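Putative hexulose 6 phosphate synthase (Salmonella typhimurium, PDB 3F4W) belongs to the HUMPS family and adopts a TIM-barrel fold, with a closed ring of eight parallel strands wrapped in helices. Local coordinates at residues L72-G77 against R97-A102; T91-I96 against E124-D129; M16-K21 against S188-A193. All blocks are in the same frame, centred on the assembly; numbering follows the deposited sequence.

Contact 1: L72-G77 against R97-A102; sequences LLFDAG and RAAKEA
Two consecutive outer helices of the TIM barrel, 66-75 and 89-102, meet where Phe74 lies against Ala98, Ala99 and Ala102, with strand 80-84 between them in the sequence. The first helix supplies one large aromatic ring; the second answers with backbone and methyl groups. Phe74 has CG beside its backbone N and anti to the carbonyl carbon (chi1 -73°), which carries the ring across to the last turns of the other helix. Phe74 CE2 comes closest, 3.5 Å from Ala99 CA, while Phe74 CZ sits 3.8 Å from Ala99 CB. Nearer the root of the ring, Phe74 CD2 approaches Ala98 O at 4.0 Å. That carbonyl already accepts the amide of Ala102 within its own helix, so the ring touches a backbone oxygen that has its hydrogen bond. At the root of the side chain, Phe74 CB rests 4.1 Å from Ala102 CB, and here the two backbones are nearest, 6.9 Å between Phe74 CA and Ala102 CA. Val81 of strand 80-84 also packs on Phe74, tying the ring to the barrel wall.

After Phe74 the chain turns in a Schellman motif, with Gly77 the first residue to leave helical angles. Gly77 takes positive phi (116°) and gives its N to Phe74 O at 2.9 Å; the same oxygen also receives Lys104 NZ. Leu72 and Leu73 look to other neighbours and pack on Arg38 and Ile37 of the second subunit.

No hydrogen bond or salt bridge crosses between 72-77 and 97-102. The contact therefore rests on dispersion and the exclusion of water, and the small size of the alanines lets a phenylalanine ring lie directly against the helix backbone.

Contact 2: T91-I96 against E124-D129; sequences TIQSCI and EEAGAD
Ile96 sets CG1 beside its backbone N (chi1 -65°) and continues extended (chi2 175°), so that CD1 reaches the turn at Gly127 and Ala128; Gln93, one helical turn earlier, likewise extends beyond CG toward Ala126. The contact joins neighbouring outer helices of the TIM barrel, 89-102 and 116-126, the latter at its C-terminal end. That end is a Schellman motif: Gly127 has positive phi (119°), and its N bonds to Glu124 O at 3.1 Å. Ile96 meets mainly backbone here, its CD1 lying 3.9 Å from Gly127 O. Toward the more exposed side of the contact, the aliphatic part of Gln93 passes Ala126, with Gln93 CG 4.1 Å from Ala126 O.

The carboxylate of Glu124 turns elsewhere, accepting the backbone amides of Arg158, Lys159 and Ala160, while Thr91 OG1 hydrogen-bonds Asp138 of the second subunit. On the inner side both Ile96 and Ala128 meet strand 105-109, through Val106 and Val108 respectively. Between the two segments the apolar contact narrows to a single methyl group, Ile96 CD1, lying 3.8 Å from Ala128 CA and 4.4 Å from Ala128 CB.

Contact 3: M16-K21 against S188-A193; sequences MVFMDK and SAITHA
Phe18 bridges from helix 12-22, the first outer helix of the barrel, to Ile190 and Thr191 in the short helix 188-191 that follows the last strand. Its CG is anti to the backbone N (chi1 -177°), which throws the ring outward from its own helix, and chi2 of 84° turns the ring roughly perpendicular to the plane of CA, CB and CG. The far end of the ring does the touching: Phe18 CZ lies 3.5 Å from Thr191 CA and 3.7 Å from Ile190 CG2.

The Ile190 methyl meets the ring at its edge, in the ring plane, and the two side chains cross at about a right angle. Ile190 presents this branch because CG2 sits anti to its backbone N, whereas CG1 and CD1 lead off elsewhere. Ile190 O also lies at the ring edge, near its plane, 3.5 Å from Phe18 CZ. This oxygen already takes the amide of Ala193 (3.2 Å from Ala193 N to Ile190 O), and the slightly positive ring edge is probably a favourable neighbour for it.

Thr191 divides its two branches between different tasks. With chi1 at 57°, OG1 lies between the backbone N and the carbonyl carbon and hydrogen-bonds Gly187 O, one turn back. The Thr191 methyl CG2 is thereby placed beside the backbone N, 3.9 Å from Phe18 CE2, so the hydroxyl bonds back to the residue that precedes its helix and the methyl serves the contact.

The contact spans the seam where strand 183-186 lies beside strand 2-7. Phe18 is flanked by Leu10 and by Pro196 at the start of helix 196-209, Ile190 reaches inward to Leu5 of strand 2-7 and also meets Glu199 of helix 196-209, and Met19 packs on Leu5 and Leu7 of the same strand.

Contacts 1 and 2 share helix 89-102, which packs on helix 66-75 through its last turns and on helix 116-126 through earlier ones. Their centres are 14 Å apart, and they touch loosely where Lys100 NZ lies 4.3 Å from Asp129 OD2. Contact 3 stands apart, its centre about 27 Å from that of contact 1 and about 32 Å from that of contact 2, which lies on the opposite side of the chain's centre. Along the sequence it encloses both. A malonate ion, probably from the crystallisation liquor, accepts a hydrogen bond from Ser188 N at the start of helix 188-191 in contact 3, consistent with an anion-binding position, as in many TIM barrels.

Contact 1: L72-G77 against R97-A102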
loop_
_atom_site.group_PDB
_atom_site.type_symbol
_atom_site.label_atom_id
_atom_site.label_comp_id
_atom_site.label_asym_id
_atom_site.label_seq_id
_atom_site.Cartn_x
_atom_site.Cartn_y
_atom_site.Cartn_z
ATOM N N LEU A 72 -7.952 10.217 -6.474
ATOM C CA LEU A 72 -6.686 10.793 -6.902
ATOM C C LEU A 72 -6.136 10.040 -8.111
ATOM O O LEU A 72 -5.644 10.640 -9.069
ATOM C CB LEU A 72 -5.678 10.728 -5.752
ATOM C CG LEU A 72 -4.253 11.136 -6.102
ATOM C CD1 LEU A 72 -4.210 12.624 -6.375
ATOM C CD2 LEU A 72 -3.308 10.766 -4.976
ATOM N N LEU A 73 -6.223 8.718 -8.050
ATOM C CA LEU A 73 -5.696 7.848 -9.091
ATOM C C LEU A 73 -6.542 7.915 -10.358
ATOM O O LEU A 73 -6.013 7.990 -11.467
ATOM C CB LEU A 73 -5.646 6.408 -8.577
ATOM C CG LEU A 73 -4.349 5.857 -7.974
ATOM C CD1 LEU A 73 -3.296 6.921 -7.734
ATOM C CD2 LEU A 73 -4.641 5.059 -6.704
ATOM N N PHE A 74 -7.859 7.884 -10.189
ATOM C CA PHE A 74 -8.766 7.936 -11.329
ATOM C C PHE A 74 -8.686 9.288 -12.019
ATOM O O PHE A 74 -8.642 9.361 -13.246
ATOM C CB PHE A 74 -10.205 7.624 -10.909
ATOM C CG PHE A 74 -10.441 6.176 -10.582
ATOM C CD1 PHE A 74 -10.022 5.182 -11.452
ATOM C CD2 PHE A 74 -11.095 5.811 -9.419
ATOM C CE1 PHE A 74 -10.237 3.852 -11.162
ATOM C CE2 PHE A 74 -11.315 4.480 -9.123
ATOM C CZ PHE A 74 -10.886 3.500 -9.994
ATOM N N ASP A 75 -8.659 10.357 -11.225
ATOM C CA ASP A 75 -8.493 11.703 -11.763
ATOM C C ASP A 75 -7.234 11.804 -12.620
ATOM O O ASP A 75 -7.183 12.579 -13.571
ATOM C CB ASP A 75 -8.426 12.742 -10.639
ATOM C CG ASP A 75 -9.783 13.029 -10.023
ATOM O OD1 ASP A 75 -10.797 12.547 -10.569
ATOM O OD2 ASP A 75 -9.835 13.740 -8.994
ATOM N N ALA A 76 -6.218 11.022 -12.271
ATOM C CA ALA A 76 -4.943 11.067 -12.979
ATOM C C ALA A 76 -4.976 10.310 -14.304
ATOM O O ALA A 76 -4.031 10.379 -15.086
ATOM C CB ALA A 76 -3.831 10.533 -12.099
ATOM N N GLY A 77 -6.054 9.573 -14.548
ATOM C CA GLY A 77 -6.201 8.856 -15.802
ATOM C C GLY A 77 -6.248 7.340 -15.687
ATOM O O GLY A 77 -6.457 6.649 -16.683
ATOM N N ARG A 97 -16.999 2.888 -4.735
ATOM C CA ARG A 97 -17.826 4.071 -4.911
ATOM C C ARG A 97 -17.109 5.105 -5.774
ATOM O O ARG A 97 -17.709 5.696 -6.669
ATOM C CB ARG A 97 -18.211 4.678 -3.565
ATOM C CG ARG A 97 -19.433 5.559 -3.656
ATOM C CD ARG A 97 -20.551 4.816 -4.371
ATOM N NE ARG A 97 -21.621 5.710 -4.800
ATOM C CZ ARG A 97 -21.660 6.317 -5.980
ATOM N NH1 ARG A 97 -20.682 6.127 -6.856
ATOM N NH2 ARG A 97 -22.676 7.116 -6.283
ATOM N N ALA A 98 -15.822 5.315 -5.508
ATOM C CA ALA A 98 -15.024 6.240 -6.307
ATOM C C ALA A 98 -14.931 5.787 -7.764
ATOM O O ALA A 98 -14.960 6.607 -8.683
ATOM C CB ALA A 98 -13.631 6.400 -5.710
ATOM N N ALA A 99 -14.819 4.478 -7.967
ATOM C CA ALA A 99 -14.773 3.918 -9.313
ATOM C C ALA A 99 -16.079 4.176 -10.060
ATOM O O ALA A 99 -16.065 4.582 -11.224
ATOM C CB ALA A 99 -14.471 2.425 -9.263
ATOM N N LYS A 100 -17.202 3.951 -9.385
ATOM C CA LYS A 100 -18.510 4.153 -10.001
ATOM C C LYS A 100 -18.686 5.598 -10.453
ATOM O O LYS A 100 -19.180 5.856 -11.550
ATOM C CB LYS A 100 -19.634 3.766 -9.041
ATOM C CG LYS A 100 -19.631 2.305 -8.619
ATOM C CD LYS A 100 -19.889 1.370 -9.791
ATOM C CE LYS A 100 -20.048 -0.070 -9.313
ATOM N NZ LYS A 100 -20.202 -1.035 -10.441
ATOM N N GLU A 101 -18.287 6.540 -9.605
ATOM C CA GLU A 101 -18.363 7.953 -9.963
ATOM C C GLU A 101 -17.595 8.225 -11.248
ATOM O O GLU A 101 -18.007 9.048 -12.063
ATOM C CB GLU A 101 -17.814 8.827 -8.832
ATOM C CG GLU A 101 -18.604 8.711 -7.541
ATOM C CD GLU A 101 -17.875 9.301 -6.348
ATOM O OE1 GLU A 101 -16.990 10.161 -6.547
ATOM O OE2 GLU A 101 -18.196 8.896 -5.211
ATOM N N ALA A 102 -16.481 7.521 -11.424
ATOM C CA ALA A 102 -15.586 7.756 -12.550
ATOM C C ALA A 102 -15.910 6.869 -13.748
ATOM O O ALA A 102 -15.322 7.019 -14.818
ATOM C CB ALA A 102 -14.143 7.550 -12.117
#

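Contact 2: T91-I96 against E124-D129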
loop_
_atom_site.group_PDB
_atom_site.type_symbol
_atom_site.label_atom_id
_atom_site.label_comp_id
_atom_site.label_asym_id
_atom_site.label_seq_id
_atom_site.Cartn_x
_atom_site.Cartn_y
_atom_site.Cartn_z
ATOM N N THR A 91 -13.333 0.107 3.368
ATOM C CA THR A 91 -12.353 0.650 2.436
ATOM C C THR A 91 -12.593 0.139 1.018
ATOM O O THR A 91 -12.527 0.898 0.054
ATOM C CB THR A 91 -10.918 0.313 2.891
ATOM O OG1 THR A 91 -10.654 0.966 4.137
ATOM C CG2 THR A 91 -9.899 0.770 1.866
ATOM N N ILE A 92 -12.878 -1.150 0.889
ATOM C CA ILE A 92 -13.159 -1.711 -0.423
ATOM C C ILE A 92 -14.366 -1.013 -1.035
ATOM O O ILE A 92 -14.357 -0.653 -2.211
ATOM C CB ILE A 92 -13.371 -3.227 -0.352
ATOM C CG1 ILE A 92 -12.020 -3.915 -0.131
ATOM C CG2 ILE A 92 -14.043 -3.735 -1.623
ATOM C CD1 ILE A 92 -12.106 -5.391 0.108
ATOM N N GLN A 93 -15.388 -0.791 -0.221
ATOM C CA GLN A 93 -16.604 -0.138 -0.692
ATOM C C GLN A 93 -16.390 1.333 -1.070
ATOM O O GLN A 93 -17.032 1.836 -1.992
ATOM C CB GLN A 93 -17.719 -0.283 0.350
ATOM C CG GLN A 93 -18.160 -1.724 0.556
ATOM C CD GLN A 93 -19.394 -1.848 1.427
ATOM O OE1 GLN A 93 -20.351 -2.544 1.073
ATOM N NE2 GLN A 93 -19.380 -1.176 2.571
ATOM N N SER A 94 -15.497 2.018 -0.358
ATOM C CA SER A 94 -15.173 3.412 -0.664
ATOM C C SER A 94 -14.462 3.509 -2.002
ATOM O O SER A 94 -14.753 4.395 -2.806
ATOM C CB SER A 94 -14.276 4.022 0.417
ATOM O OG SER A 94 -15.013 4.301 1.593
ATOM N N CYS A 95 -13.521 2.595 -2.232
ATOM C CA CYS A 95 -12.817 2.532 -3.508
ATOM C C CYS A 95 -13.802 2.311 -4.648
ATOM O O CYS A 95 -13.763 3.016 -5.655
ATOM C CB CYS A 95 -11.767 1.418 -3.498
ATOM S SG CYS A 95 -10.411 1.693 -2.335
ATOM N N ILE A 96 -14.686 1.332 -4.483
ATOM C CA ILE A 96 -15.670 1.004 -5.512
ATOM C C ILE A 96 -16.621 2.170 -5.785
ATOM O O ILE A 96 -16.994 2.425 -6.930
ATOM C CB ILE A 96 -16.471 -0.246 -5.143
ATOM C CG1 ILE A 96 -15.548 -1.468 -5.117
ATOM C CG2 ILE A 96 -17.608 -0.464 -6.131
ATOM C CD1 ILE A 96 -16.228 -2.734 -4.632
ATOM N N GLU A 124 -17.783 -10.386 -2.696
ATOM C CA GLU A 124 -18.744 -10.365 -3.789
ATOM C C GLU A 124 -20.098 -9.839 -3.328
ATOM O O GLU A 124 -20.731 -9.045 -4.021
ATOM C CB GLU A 124 -18.895 -11.753 -4.410
ATOM C CG GLU A 124 -17.734 -12.141 -5.308
ATOM C CD GLU A 124 -18.106 -13.222 -6.300
ATOM O OE1 GLU A 124 -18.422 -12.881 -7.463
ATOM O OE2 GLU A 124 -18.095 -14.409 -5.916
ATOM N N GLU A 125 -20.543 -10.280 -2.158
ATOM C CA GLU A 125 -21.827 -9.819 -1.648
ATOM C C GLU A 125 -21.733 -8.362 -1.198
ATOM O O GLU A 125 -22.748 -7.690 -1.016
ATOM C CB GLU A 125 -22.333 -10.726 -0.522
ATOM C CG GLU A 125 -21.499 -10.691 0.738
ATOM C CD GLU A 125 -21.956 -11.715 1.767
ATOM O OE1 GLU A 125 -22.268 -12.862 1.369
ATOM O OE2 GLU A 125 -22.001 -11.373 2.971
ATOM N N ALA A 126 -20.505 -7.871 -1.045
ATOM C CA ALA A 126 -20.277 -6.474 -0.683
ATOM C C ALA A 126 -20.178 -5.576 -1.916
ATOM O O ALA A 126 -20.167 -4.350 -1.799
ATOM C CB ALA A 126 -19.026 -6.338 0.178
ATOM N N GLY A 127 -20.100 -6.190 -3.094
ATOM C CA GLY A 127 -20.123 -5.445 -4.340
ATOM C C GLY A 127 -18.894 -5.589 -5.221
ATOM O O GLY A 127 -18.861 -5.060 -6.333
ATOM N N ALA A 128 -17.877 -6.292 -4.731
ATOM C CA ALA A 128 -16.638 -6.443 -5.490
ATOM C C ALA A 128 -16.868 -7.223 -6.780
ATOM O O ALA A 128 -17.447 -8.309 -6.776
ATOM C CB ALA A 128 -15.553 -7.095 -4.644
ATOM N N ASP A 129 -16.372 -6.654 -7.874
ATOM C CA ASP A 129 -16.732 -7.042 -9.227
ATOM C C ASP A 129 -15.567 -7.726 -9.934
ATOM O O ASP A 129 -15.755 -8.435 -10.923
ATOM C CB ASP A 129 -17.098 -5.771 -10.001
ATOM C CG ASP A 129 -18.218 -5.988 -10.979
ATOM O OD1 ASP A 129 -18.350 -7.118 -11.490
ATOM O OD2 ASP A 129 -18.971 -5.025 -11.236
#

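Contact 3: M16-K21 against S188-A193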
loop_
_atom_site.group_PDB
_atom_site.type_symbol
_atom_site.label_atom_id
_atom_site.label_comp_id
_atom_site.label_asym_id
_atom_site.label_seq_id
_atom_site.Cartn_x
_atom_site.Cartn_y
_atom_site.Cartn_z
ATOM N N MET A 16 8.821 4.571 -20.207
ATOM C CA MET A 16 8.387 5.176 -21.463
ATOM C C MET A 16 9.129 4.564 -22.646
ATOM O O MET A 16 8.545 4.334 -23.708
ATOM C CB MET A 16 8.596 6.690 -21.428
ATOM C CG MET A 16 7.792 7.386 -20.345
ATOM S SD MET A 16 6.016 7.284 -20.622
ATOM C CE MET A 16 5.737 8.737 -21.626
ATOM N N VAL A 17 10.415 4.297 -22.454
ATOM C CA VAL A 17 11.221 3.658 -23.482
ATOM C C VAL A 17 10.854 2.186 -23.639
ATOM O O VAL A 17 10.724 1.686 -24.758
ATOM C CB VAL A 17 12.718 3.765 -23.162
ATOM C CG1 VAL A 17 13.510 2.777 -24.001
ATOM C CG2 VAL A 17 13.203 5.190 -23.382
ATOM N N PHE A 18 10.682 1.496 -22.515
ATOM C CA PHE A 18 10.402 0.062 -22.530
ATOM C C PHE A 18 9.058 -0.275 -23.168
ATOM O O PHE A 18 8.945 -1.258 -23.899
ATOM C CB PHE A 18 10.469 -0.523 -21.115
ATOM C CG PHE A 18 10.259 -2.015 -21.066
ATOM C CD1 PHE A 18 11.313 -2.885 -21.293
ATOM C CD2 PHE A 18 9.009 -2.543 -20.794
ATOM C CE1 PHE A 18 11.124 -4.257 -21.249
ATOM C CE2 PHE A 18 8.808 -3.913 -20.750
ATOM C CZ PHE A 18 9.865 -4.773 -20.980
ATOM N N MET A 19 8.040 0.532 -22.887
ATOM C CA MET A 19 6.698 0.262 -23.399
ATOM C C MET A 19 6.642 0.226 -24.926
ATOM O O MET A 19 5.863 -0.530 -25.504
ATOM C CB MET A 19 5.683 1.266 -22.849
ATOM C CG MET A 19 5.213 0.961 -21.428
ATOM S SD MET A 19 4.707 -0.756 -21.172
ATOM C CE MET A 19 3.489 -0.986 -22.466
ATOM N N ASP A 20 7.466 1.039 -25.576
ATOM C CA ASP A 20 7.498 1.065 -27.037
ATOM C C ASP A 20 7.873 -0.296 -27.619
ATOM O O ASP A 20 7.570 -0.592 -28.775
ATOM C CB ASP A 20 8.461 2.141 -27.541
ATOM C CG ASP A 20 7.885 3.536 -27.420
ATOM O OD1 ASP A 20 8.671 4.507 -27.367
ATOM O OD2 ASP A 20 6.643 3.658 -27.373
ATOM N N LYS A 21 8.524 -1.124 -26.811
ATOM C CA LYS A 21 8.973 -2.433 -27.263
ATOM C C LYS A 21 7.859 -3.478 -27.271
ATOM O O LYS A 21 7.927 -4.451 -28.016
ATOM C CB LYS A 21 10.117 -2.942 -26.382
ATOM C CG LYS A 21 11.414 -2.162 -26.475
ATOM C CD LYS A 21 12.490 -2.886 -25.673
ATOM C CE LYS A 21 13.883 -2.368 -25.977
ATOM N NZ LYS A 21 14.164 -1.101 -25.262
ATOM N N SER A 188 7.952 -9.485 -14.365
ATOM C CA SER A 188 9.370 -9.813 -14.488
ATOM C C SER A 188 9.731 -10.620 -15.735
ATOM O O SER A 188 10.769 -10.384 -16.352
ATOM C CB SER A 188 9.849 -10.553 -13.235
ATOM O OG SER A 188 11.226 -10.867 -13.324
ATOM N N ALA A 189 8.888 -11.580 -16.099
ATOM C CA ALA A 189 9.164 -12.424 -17.260
ATOM C C ALA A 189 9.416 -11.572 -18.498
ATOM O O ALA A 189 10.224 -11.928 -19.358
ATOM C CB ALA A 189 8.019 -13.397 -17.503
ATOM N N ILE A 190 8.726 -10.439 -18.577
ATOM C CA ILE A 190 8.857 -9.534 -19.715
ATOM C C ILE A 190 9.861 -8.404 -19.475
ATOM O O ILE A 190 10.698 -8.115 -20.333
ATOM C CB ILE A 190 7.485 -8.935 -20.112
ATOM C CG1 ILE A 190 6.585 -10.025 -20.709
ATOM C CG2 ILE A 190 7.667 -7.785 -21.090
ATOM C CD1 ILE A 190 5.129 -9.622 -20.855
ATOM N N THR A 191 9.786 -7.763 -18.313
ATOM C CA THR A 191 10.642 -6.608 -18.050
ATOM C C THR A 191 12.121 -6.979 -17.933
ATOM O O THR A 191 12.995 -6.174 -18.251
ATOM C CB THR A 191 10.187 -5.815 -16.807
ATOM O OG1 THR A 191 10.154 -6.681 -15.669
ATOM C CG2 THR A 191 8.801 -5.226 -17.033
ATOM N N HIS A 192 12.398 -8.203 -17.496
ATOM C CA HIS A 192 13.777 -8.667 -17.370
ATOM C C HIS A 192 14.176 -9.590 -18.516
ATOM O O HIS A 192 15.222 -10.238 -18.468
ATOM C CB HIS A 192 13.990 -9.387 -16.037
ATOM C CG HIS A 192 13.927 -8.486 -14.844
ATOM N ND1 HIS A 192 14.740 -7.382 -14.702
ATOM C CD2 HIS A 192 13.161 -8.535 -13.729
ATOM C CE1 HIS A 192 14.467 -6.782 -13.556
ATOM N NE2 HIS A 192 13.513 -7.463 -12.945
ATOM N N ALA A 193 13.336 -9.655 -19.544
ATOM C CA ALA A 193 13.613 -10.506 -20.691
ATOM C C ALA A 193 14.732 -9.918 -21.538
ATOM O O ALA A 193 14.817 -8.702 -21.715
ATOM C CB ALA A 193 12.362 -10.689 -21.530
#